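PDB 4L9P: CaaX farnesyltransferase beta subunit Ram1, which probably serves as the peptide-binding beta subunit of a zinc-dependent heterodimer that transfers a farnesyl group from farnesyl diphosphate to the cysteine of C-terminal CaaX motifs. Local coordinates for residues Tyr436-His448 and Phe485-Val499. Residues are numbered along the deposited sequence; the frame is centred on the assembly and turned at random. Where two conformers were deposited one is given.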
loop_
_atom_site.group_PDB
_atom_site.type_symbol
_atom_site.label_atom_id
_atom_site.label_comp_id
_atom_site.label_asym_id
_atom_site.label_seq_id
_atom_site.Cartn_x
_atom_site.Cartn_y
_atom_site.Cartn_z
ATOM N N TYR B 436 -7.443 9.867 -3.705
ATOM C CA TYR B 436 -6.272 9.797 -2.834
ATOM C C TYR B 436 -5.366 11.035 -2.903
ATOM O O TYR B 436 -4.760 11.369 -1.881
ATOM C CB TYR B 436 -5.497 8.480 -3.046
ATOM C CG TYR B 436 -6.330 7.316 -2.509
ATOM C CD1 TYR B 436 -6.781 7.276 -1.170
ATOM C CD2 TYR B 436 -6.694 6.260 -3.348
ATOM C CE1 TYR B 436 -7.504 6.207 -0.652
ATOM C CE2 TYR B 436 -7.429 5.208 -2.851
ATOM C CZ TYR B 436 -7.839 5.151 -1.529
ATOM O OH TYR B 436 -8.589 4.092 -1.037
ATOM N N ALA B 437 -5.336 11.752 -4.036
ATOM C CA ALA B 437 -4.624 13.044 -4.026
ATOM C C ALA B 437 -5.362 14.040 -3.123
ATOM O O ALA B 437 -4.702 14.750 -2.358
ATOM C CB ALA B 437 -4.511 13.612 -5.418
ATOM N N LEU B 438 -6.700 14.051 -3.160
ATOM C CA LEU B 438 -7.447 14.938 -2.259
ATOM C C LEU B 438 -7.243 14.538 -0.810
ATOM O O LEU B 438 -7.120 15.372 0.074
ATOM C CB LEU B 438 -8.929 14.958 -2.622
ATOM C CG LEU B 438 -9.241 15.639 -3.975
ATOM C CD1 LEU B 438 -10.715 15.354 -4.295
ATOM C CD2 LEU B 438 -9.010 17.148 -3.905
ATOM N N THR B 439 -7.203 13.229 -0.545
ATOM C CA THR B 439 -7.046 12.744 0.828
ATOM C C THR B 439 -5.697 13.238 1.377
ATOM O O THR B 439 -5.588 13.750 2.499
ATOM C CB THR B 439 -7.127 11.207 0.855
ATOM O OG1 THR B 439 -8.460 10.794 0.529
ATOM C CG2 THR B 439 -6.821 10.698 2.236
ATOM N N GLY B 440 -4.632 13.117 0.580
ATOM C CA GLY B 440 -3.330 13.611 0.991
ATOM C C GLY B 440 -3.264 15.121 1.159
ATOM O O GLY B 440 -2.610 15.576 2.098
ATOM N N LEU B 441 -3.936 15.878 0.280
ATOM C CA LEU B 441 -3.977 17.316 0.467
ATOM C C LEU B 441 -4.665 17.626 1.808
ATOM O O LEU B 441 -4.239 18.522 2.547
ATOM C CB LEU B 441 -4.720 17.922 -0.706
ATOM C CG LEU B 441 -4.777 19.496 -0.610
ATOM C CD1 LEU B 441 -3.383 20.181 -0.537
ATOM C CD2 LEU B 441 -5.575 19.966 -1.852
ATOM N N SER B 442 -5.725 16.884 2.132
ATOM C CA SER B 442 -6.398 17.151 3.427
ATOM C C SER B 442 -5.423 16.897 4.562
ATOM O O SER B 442 -5.362 17.668 5.533
ATOM C CB SER B 442 -7.674 16.343 3.558
ATOM O OG SER B 442 -8.264 16.679 4.829
ATOM N N THR B 443 -4.665 15.788 4.526
ATOM C CA THR B 443 -3.753 15.452 5.632
ATOM C C THR B 443 -2.809 16.591 5.961
ATOM O O THR B 443 -2.544 16.887 7.126
ATOM C CB THR B 443 -2.874 14.230 5.216
ATOM O OG1 THR B 443 -3.724 13.113 5.004
ATOM C CG2 THR B 443 -1.742 13.884 6.230
ATOM N N VAL B 444 -2.287 17.256 4.918
ATOM C CA VAL B 444 -1.341 18.353 5.193
ATOM C C VAL B 444 -1.994 19.566 5.856
ATOM O O VAL B 444 -1.284 20.427 6.404
ATOM C CB VAL B 444 -0.551 18.835 3.958
ATOM C CG1 VAL B 444 0.189 17.703 3.231
ATOM C CG2 VAL B 444 -1.371 19.606 2.990
ATOM N N GLN B 445 -3.302 19.624 5.794
ATOM C CA GLN B 445 -4.035 20.786 6.329
ATOM C C GLN B 445 -4.460 20.613 7.768
ATOM O O GLN B 445 -5.123 21.523 8.299
ATOM C CB GLN B 445 -5.239 21.031 5.435
ATOM C CG GLN B 445 -4.847 21.353 4.026
ATOM C CD GLN B 445 -6.059 21.411 3.081
ATOM O OE1 GLN B 445 -7.128 20.846 3.365
ATOM N NE2 GLN B 445 -5.872 22.043 1.922
ATOM N N TYR B 446 -4.168 19.483 8.417
ATOM C CA TYR B 446 -4.588 19.260 9.799
ATOM C C TYR B 446 -3.481 18.702 10.646
ATOM O O TYR B 446 -2.614 17.950 10.145
ATOM C CB TYR B 446 -5.764 18.221 9.863
ATOM C CG TYR B 446 -6.975 18.819 9.226
ATOM C CD1 TYR B 446 -7.806 19.634 9.996
ATOM C CD2 TYR B 446 -7.264 18.652 7.856
ATOM C CE1 TYR B 446 -8.859 20.337 9.416
ATOM C CE2 TYR B 446 -8.349 19.308 7.232
ATOM C CZ TYR B 446 -9.105 20.182 8.017
ATOM O OH TYR B 446 -10.103 20.902 7.434
ATOM N N TYR B 447 -3.542 19.034 11.937
ATOM C CA TYR B 447 -2.879 18.236 12.983
ATOM C C TYR B 447 -3.820 17.049 13.249
ATOM O O TYR B 447 -5.012 17.273 13.580
ATOM C CB TYR B 447 -2.793 19.068 14.273
ATOM C CG TYR B 447 -1.930 20.317 14.156
ATOM C CD1 TYR B 447 -0.557 20.218 14.229
ATOM C CD2 TYR B 447 -2.495 21.598 14.051
ATOM C CE1 TYR B 447 0.250 21.354 14.158
ATOM C CE2 TYR B 447 -1.706 22.742 13.964
ATOM C CZ TYR B 447 -0.325 22.608 14.011
ATOM O OH TYR B 447 0.479 23.732 13.937
ATOM N N HIS B 448 -3.322 15.813 13.071
ATOM C CA HIS B 448 -4.123 14.645 13.417
ATOM C C HIS B 448 -3.358 13.972 14.558
ATOM O O HIS B 448 -2.166 13.690 14.437
ATOM C CB HIS B 448 -4.135 13.657 12.205
ATOM C CG HIS B 448 -5.066 14.099 11.112
ATOM N ND1 HIS B 448 -6.436 14.237 11.286
ATOM C CD2 HIS B 448 -4.818 14.399 9.798
ATOM C CE1 HIS B 448 -6.982 14.622 10.131
ATOM N NE2 HIS B 448 -6.024 14.718 9.210
ATOM N N PHE B 485 -0.815 25.634 0.621
ATOM C CA PHE B 485 -2.190 25.767 0.088
ATOM C C PHE B 485 -2.767 27.118 0.614
ATOM O O PHE B 485 -2.251 27.684 1.573
ATOM C CB PHE B 485 -3.035 24.582 0.618
ATOM C CG PHE B 485 -2.938 24.411 2.098
ATOM C CD1 PHE B 485 -3.804 25.106 2.957
ATOM C CD2 PHE B 485 -1.967 23.577 2.654
ATOM C CE1 PHE B 485 -3.655 25.029 4.362
ATOM C CE2 PHE B 485 -1.803 23.490 4.059
ATOM C CZ PHE B 485 -2.668 24.215 4.905
ATOM N N THR B 486 -3.856 27.526 0.011
ATOM C CA THR B 486 -4.602 28.675 0.611
ATOM C C THR B 486 -5.745 28.112 1.463
ATOM O O THR B 486 -6.156 26.924 1.332
ATOM C CB THR B 486 -5.246 29.555 -0.468
ATOM O OG1 THR B 486 -6.375 28.866 -1.042
ATOM C CG2 THR B 486 -4.231 30.016 -1.515
ATOM N N GLU B 487 -6.333 28.939 2.338
ATOM C CA GLU B 487 -7.505 28.446 3.070
ATOM C C GLU B 487 -8.689 28.178 2.169
ATOM O O GLU B 487 -9.503 27.333 2.485
ATOM C CB GLU B 487 -7.867 29.427 4.200
ATOM C CG GLU B 487 -6.796 29.322 5.324
ATOM C CD GLU B 487 -6.870 27.966 5.991
ATOM O OE1 GLU B 487 -7.997 27.400 6.060
ATOM O OE2 GLU B 487 -5.802 27.462 6.428
ATOM N N ASN B 488 -8.749 28.842 1.010
ATOM C CA ASN B 488 -9.754 28.520 0.016
ATOM C C ASN B 488 -9.618 27.071 -0.499
ATOM O O ASN B 488 -10.593 26.526 -1.022
ATOM C CB ASN B 488 -9.667 29.456 -1.173
ATOM C CG ASN B 488 -10.571 30.678 -1.050
ATOM O OD1 ASN B 488 -11.140 30.966 0.004
ATOM N ND2 ASN B 488 -10.721 31.355 -2.173
ATOM N N ASP B 489 -8.436 26.473 -0.355
ATOM C CA ASP B 489 -8.203 25.058 -0.799
ATOM C C ASP B 489 -8.528 24.074 0.349
ATOM O O ASP B 489 -8.234 22.875 0.198
ATOM C CB ASP B 489 -6.712 24.893 -1.144
ATOM C CG ASP B 489 -6.250 25.771 -2.285
ATOM O OD1 ASP B 489 -7.063 26.119 -3.208
ATOM O OD2 ASP B 489 -5.039 26.108 -2.280
ATOM N N ARG B 490 -8.982 24.531 1.532
ATOM C CA ARG B 490 -9.166 23.617 2.671
ATOM C C ARG B 490 -10.243 22.573 2.445
ATOM O O ARG B 490 -11.352 22.854 2.011
ATOM C CB ARG B 490 -9.472 24.438 3.958
ATOM C CG ARG B 490 -9.662 23.492 5.168
ATOM C CD ARG B 490 -9.695 24.233 6.504
ATOM N NE ARG B 490 -8.384 24.835 6.785
ATOM C CZ ARG B 490 -7.337 24.148 7.263
ATOM N NH1 ARG B 490 -7.506 22.863 7.628
ATOM N NH2 ARG B 490 -6.135 24.724 7.406
ATOM N N LEU B 491 -9.840 21.318 2.719
ATOM C CA LEU B 491 -10.747 20.189 2.626
ATOM C C LEU B 491 -11.179 19.721 3.992
ATOM O O LEU B 491 -10.572 20.088 5.010
ATOM C CB LEU B 491 -9.944 19.042 1.930
ATOM C CG LEU B 491 -9.459 19.380 0.510
ATOM C CD1 LEU B 491 -8.611 18.188 -0.052
ATOM C CD2 LEU B 491 -10.634 19.684 -0.430
ATOM N N VAL B 492 -12.230 18.902 4.028
ATOM C CA VAL B 492 -12.687 18.314 5.277
ATOM C C VAL B 492 -11.624 17.363 5.818
ATOM O O VAL B 492 -10.998 16.656 5.046
ATOM C CB VAL B 492 -14.025 17.609 4.967
ATOM C CG1 VAL B 492 -14.466 16.634 5.988
ATOM C CG2 VAL B 492 -15.107 18.639 4.533
ATOM N N PRO B 493 -11.411 17.306 7.138
ATOM C CA PRO B 493 -10.406 16.351 7.693
ATOM C C PRO B 493 -10.924 14.896 7.548
ATOM O O PRO B 493 -12.133 14.626 7.665
ATOM C CB PRO B 493 -10.297 16.750 9.182
ATOM C CG PRO B 493 -11.606 17.491 9.468
ATOM C CD PRO B 493 -12.074 18.149 8.148
ATOM N N PHE B 494 -9.991 13.967 7.280
ATOM C CA PHE B 494 -10.290 12.539 7.255
ATOM C C PHE B 494 -9.553 11.824 8.375
ATOM O O PHE B 494 -8.439 12.192 8.765
ATOM C CB PHE B 494 -9.874 11.926 5.928
ATOM C CG PHE B 494 -10.963 11.785 4.898
ATOM C CD1 PHE B 494 -12.067 12.661 4.854
ATOM C CD2 PHE B 494 -10.842 10.759 3.970
ATOM C CE1 PHE B 494 -13.062 12.491 3.865
ATOM C CE2 PHE B 494 -11.798 10.568 2.991
ATOM C CZ PHE B 494 -12.946 11.448 2.915
ATOM N N HIS B 495 -10.183 10.793 8.882
ATOM C CA HIS B 495 -9.552 9.986 9.921
ATOM C C HIS B 495 -8.371 9.219 9.304
ATOM O O HIS B 495 -8.520 8.571 8.271
ATOM C CB HIS B 495 -10.613 8.976 10.380
ATOM C CG HIS B 495 -10.277 8.262 11.642
ATOM N ND1 HIS B 495 -9.255 7.336 11.731
ATOM C CD2 HIS B 495 -10.799 8.383 12.885
ATOM C CE1 HIS B 495 -9.182 6.884 12.976
ATOM N NE2 HIS B 495 -10.092 7.537 13.710
ATOM N N PRO B 496 -7.191 9.298 9.902
ATOM C CA PRO B 496 -6.028 8.654 9.228
ATOM C C PRO B 496 -6.080 7.125 9.145
ATOM O O PRO B 496 -5.395 6.572 8.292
ATOM C CB PRO B 496 -4.819 9.074 10.018
ATOM C CG PRO B 496 -5.395 9.832 11.212
ATOM C CD PRO B 496 -6.870 10.095 11.087
ATOM N N ILE B 497 -6.841 6.456 10.010
ATOM C CA ILE B 497 -6.957 4.993 9.888
ATOM C C ILE B 497 -8.145 4.609 8.987
ATOM O O ILE B 497 -8.003 3.730 8.146
ATOM C CB ILE B 497 -7.240 4.356 11.268
ATOM C CG1 ILE B 497 -6.072 4.622 12.193
ATOM C CG2 ILE B 497 -7.493 2.864 11.142
ATOM C CD1 ILE B 497 -6.319 4.120 13.639
ATOM N N PHE B 498 -9.309 5.269 9.144
ATOM C CA PHE B 498 -10.542 4.805 8.459
ATOM C C PHE B 498 -10.725 5.473 7.117
ATOM O O PHE B 498 -11.538 5.010 6.297
ATOM C CB PHE B 498 -11.782 5.040 9.324
ATOM C CG PHE B 498 -11.730 4.231 10.622
ATOM C CD1 PHE B 498 -11.655 2.836 10.561
ATOM C CD2 PHE B 498 -11.660 4.873 11.895
ATOM C CE1 PHE B 498 -11.588 2.072 11.709
ATOM C CE2 PHE B 498 -11.593 4.101 13.079
ATOM C CZ PHE B 498 -11.570 2.677 12.994
ATOM N N VAL B 499 -10.027 6.594 6.860
ATOM C CA VAL B 499 -10.087 7.213 5.512
ATOM C C VAL B 499 -11.504 7.627 5.093
ATOM O O VAL B 499 -11.933 7.473 3.952
ATOM C CB VAL B 499 -9.337 6.382 4.406
ATOM C CG1 VAL B 499 -8.822 7.372 3.337
ATOM C CG2 VAL B 499 -8.150 5.623 4.980
HETATM O O HOH W 1 -7.317 14.931 6.708
#
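The largely irregular segment 485-499, with a 3-10 turn at 487-489, runs alongside the last turns of helix 431-444 and on past strand 446-449, nearest where the CA atoms of S442 and L491 lie 5.4 Å apart. The Q445 amide bonds the loop backbone through both its polar atoms: OE1 accepts an almost straight bond from L491 N (2.8 Å, 176°), while NE2 donates to D489 O. Its CG sits over the centre of the F485 ring as a CH-pi contact. R490 NH1 reaches the backbone Q445 O at 2.8 Å, approaching from above the carbonyl plane; the NE and NH2 of R490 grip the E487 carboxylate side-on in a salt bridge, fixing the guanidinium. That group stands nearly upright (83°) against one face of the Y446 ring, an off-centre cation-pi pair, and P493 CB covers the opposite face. Y446 OH donates to L491 O (2.6 Å). S442 chi1 (-179°) swings OG away from the backbone N toward the loop, where it donates to V492 O (2.7 Å), and a water links this hydroxyl to F494 N and H448 NE2. L491 CD1 packs against L438 and L441. The arrangement ties the loop preceding helix 502-513 to helix 431-444 of the alpha-alpha toroid; Y436 of the same helix lies near zinc ligand C367 and the bound farnesyl analogue.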